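Local coordinates for uncharacterized protein Rv3272 (PDB 5YX6) that probably acts as a family III CoA transferase in fatty acid metabolism, binding fatty acyl-CoAs of various chain lengths, palmitoyl-CoA most tightly, at residues V262-V267 with G326-L331. Numbering follows the deposited sequence.
Sequences VISAYV and GLMACL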
ATOM      1  N   VAL A 262       9.498 -15.506 -14.446  1.00 29.23           N
ATOM      2  CA  VAL A 262       9.877 -15.109 -13.101  1.00 32.23           C
ATOM      3  C   VAL A 262       9.935 -16.336 -12.188  1.00 32.21           C
ATOM      4  O   VAL A 262       8.952 -17.052 -12.069  1.00 30.08           O
ATOM      5  CB  VAL A 262       8.876 -14.085 -12.536  1.00 32.85           C
ATOM      6  CG1 VAL A 262       9.229 -13.728 -11.109  1.00 31.72           C
ATOM      7  CG2 VAL A 262       8.830 -12.843 -13.429  1.00 28.70           C
ATOM      8  N   ILE A 263      11.085 -16.572 -11.558  1.00 28.81           N
ATOM      9  CA  ILE A 263      11.285 -17.731 -10.694  1.00 27.93           C
ATOM     10  C   ILE A 263      11.843 -17.340  -9.335  1.00 30.98           C
ATOM     11  O   ILE A 263      12.779 -16.552  -9.247  1.00 33.92           O
ATOM     12  CB  ILE A 263      12.265 -18.761 -11.321  1.00 28.33           C
ATOM     13  CG1 ILE A 263      11.740 -19.303 -12.652  1.00 29.92           C
ATOM     14  CG2 ILE A 263      12.514 -19.902 -10.366  1.00 23.50           C
ATOM     15  CD1 ILE A 263      12.783 -20.108 -13.432  1.00 28.66           C
ATOM     16  N   SER A 264      11.279 -17.899  -8.273  1.00 31.07           N
ATOM     17  CA  SER A 264      11.894 -17.774  -6.957  1.00 38.13           C
ATOM     18  C   SER A 264      12.075 -19.155  -6.329  1.00 39.34           C
ATOM     19  O   SER A 264      11.109 -19.798  -5.922  1.00 43.20           O
ATOM     20  CB  SER A 264      11.064 -16.878  -6.040  1.00 35.16           C
ATOM     21  OG  SER A 264      11.791 -16.600  -4.856  1.00 39.08           O
ATOM     22  N   ALA A 265      13.321 -19.602  -6.263  1.00 35.28           N
ATOM     23  CA  ALA A 265      13.642 -20.925  -5.763  1.00 34.49           C
ATOM     24  C   ALA A 265      15.011 -20.904  -5.100  1.00 37.20           C
ATOM     25  O   ALA A 265      15.974 -21.462  -5.620  1.00 35.53           O
ATOM     26  CB  ALA A 265      13.597 -21.947  -6.885  1.00 28.84           C
ATOM     27  N   TYR A 266      15.093 -20.231  -3.961  1.00 37.66           N
ATOM     28  CA  TYR A 266      16.360 -20.017  -3.284  1.00 38.20           C
ATOM     29  C   TYR A 266      16.489 -20.870  -2.018  1.00 44.19           C
ATOM     30  O   TYR A 266      17.597 -21.085  -1.531  1.00 46.54           O
ATOM     31  CB  TYR A 266      16.526 -18.532  -2.951  1.00 44.85           C
ATOM     32  CG  TYR A 266      15.429 -17.985  -2.071  1.00 46.34           C
ATOM     33  CD1 TYR A 266      14.245 -17.520  -2.625  1.00 43.97           C
ATOM     34  CD2 TYR A 266      15.569 -17.942  -0.690  1.00 49.78           C
ATOM     35  CE1 TYR A 266      13.230 -17.026  -1.834  1.00 48.90           C
ATOM     36  CE2 TYR A 266      14.558 -17.442   0.114  1.00 49.20           C
ATOM     37  CZ  TYR A 266      13.390 -16.984  -0.465  1.00 50.14           C
ATOM     38  OH  TYR A 266      12.370 -16.489   0.320  1.00 53.80           O
ATOM     39  N   VAL A 267      15.369 -21.353  -1.483  1.00 42.87           N
ATOM     40  CA  VAL A 267      15.419 -22.304  -0.372  1.00 40.50           C
ATOM     41  C   VAL A 267      15.950 -23.635  -0.885  1.00 42.49           C
ATOM     42  O   VAL A 267      15.486 -24.130  -1.912  1.00 40.89           O
ATOM     43  CB  VAL A 267      14.044 -22.515   0.288  1.00 39.36           C
ATOM     44  N   GLY A 326       5.576 -27.538  -7.468  1.00 35.72           N
ATOM     45  CA  GLY A 326       5.568 -26.737  -6.260  1.00 32.51           C
ATOM     46  C   GLY A 326       6.662 -25.699  -6.171  1.00 31.44           C
ATOM     47  O   GLY A 326       7.173 -25.430  -5.089  1.00 31.22           O
ATOM     48  N   LEU A 327       7.046 -25.127  -7.306  1.00 31.86           N
ATOM     49  CA  LEU A 327       8.003 -24.030  -7.287  1.00 35.11           C
ATOM     50  C   LEU A 327       7.301 -22.714  -7.616  1.00 28.98           C
ATOM     51  O   LEU A 327       6.312 -22.687  -8.345  1.00 28.17           O
ATOM     52  CB  LEU A 327       9.149 -24.280  -8.260  1.00 33.66           C
ATOM     53  CG  LEU A 327      10.027 -25.494  -7.962  1.00 32.41           C
ATOM     54  CD1 LEU A 327      11.165 -25.552  -8.971  1.00 31.91           C
ATOM     55  CD2 LEU A 327      10.567 -25.453  -6.541  1.00 37.04           C
ATOM     56  N   MET A 328       7.811 -21.623  -7.065  1.00 31.10           N
ATOM     57  CA  MET A 328       7.235 -20.313  -7.337  1.00 33.66           C
ATOM     58  C   MET A 328       7.736 -19.753  -8.673  1.00 36.80           C
ATOM     59  O   MET A 328       8.909 -19.397  -8.821  1.00 32.59           O
ATOM     60  CB  MET A 328       7.538 -19.344  -6.189  1.00 31.70           C
ATOM     61  CG  MET A 328       6.900 -19.758  -4.863  1.00 34.53           C
ATOM     62  SD  MET A 328       7.271 -18.673  -3.463  1.00 42.23           S
ATOM     63  CE  MET A 328       9.056 -18.555  -3.543  1.00 44.28           C
ATOM     64  N   ALA A 329       6.831 -19.681  -9.642  1.00 30.39           N
ATOM     65  CA  ALA A 329       7.165 -19.194 -10.968  1.00 32.20           C
ATOM     66  C   ALA A 329       5.918 -18.665 -11.659  1.00 35.25           C
ATOM     67  O   ALA A 329       4.819 -19.180 -11.434  1.00 33.52           O
ATOM     68  CB  ALA A 329       7.814 -20.297 -11.802  1.00 31.44           C
ATOM     69  N   CYS A 330       6.090 -17.646 -12.500  1.00 28.44           N
ATOM     70  CA  CYS A 330       4.975 -17.092 -13.267  1.00 30.95           C
ATOM     71  C   CYS A 330       5.468 -16.310 -14.471  1.00 27.57           C
ATOM     72  O   CYS A 330       6.652 -15.992 -14.565  1.00 31.01           O
ATOM     73  CB  CYS A 330       4.128 -16.168 -12.394  1.00 29.16           C
ATOM     74  SG  CYS A 330       5.031 -14.678 -11.893  1.00 33.99           S
ATOM     75  N   LEU A 331       4.559 -16.012 -15.396  1.00 29.58           N
ATOM     76  CA  LEU A 331       4.841 -15.034 -16.451  1.00 31.99           C
ATOM     77  C   LEU A 331       4.725 -13.630 -15.881  1.00 31.37           C
ATOM     78  O   LEU A 331       3.936 -13.385 -14.955  1.00 32.33           O
ATOM     79  CB  LEU A 331       3.878 -15.179 -17.633  1.00 31.61           C
ATOM     80  CG  LEU A 331       3.807 -16.536 -18.331  1.00 42.43           C
ATOM     81  CD1 LEU A 331       2.769 -16.492 -19.443  1.00 41.92           C
ATOM     82  CD2 LEU A 331       5.175 -16.947 -18.856  1.00 35.23           C
TER
HETATM   83  O   HOH W   1       9.951 -22.181  -5.376  1.00 35.42           O
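Ser264 presents its OG in the plane of the Tyr266 ring, at the ring's edge, while the same oxygen touches Met328 CE at 3.6 Å from across the strands. The methionine chain folds back at its last torsion (chi3 -51°), which carries CE over the serine to 3.4 Å from Ser264 O. Ser264 OG is hydrogen-bonded to Ser251 OG. These strands illustrate how an antiparallel ladder can be completed by solvent. Val262 and Cys330 form a hydrogen-bonded pair, with Val262 N to Cys330 O at 2.9 Å and Cys330 N to Val262 O at 3.0 Å, the latter donor lying in the carbonyl plane. Farther along, Ser264 N reaches Met328 O at 2.9 Å, but a water joins Ser264 O to Met328 N. Between them the non-hydrogen-bonded pair Ile263 and Ala329 turns to the opposite face, where Ile263 CG1 meets Ala329 CB at 4.1 Å. This face turns to helix 315-324, where Ile263 packs on Leu322; the other, bearing Val262, Ser264, Met328 and Cys330, packs against the second subunit of the homodimer. Strand 260-264 is the middle of a three-stranded antiparallel sheet, probably of the small domain, flanked by 253-255 and 328-331, the latter following helix 315-324 through a Schellman motif at Gly326.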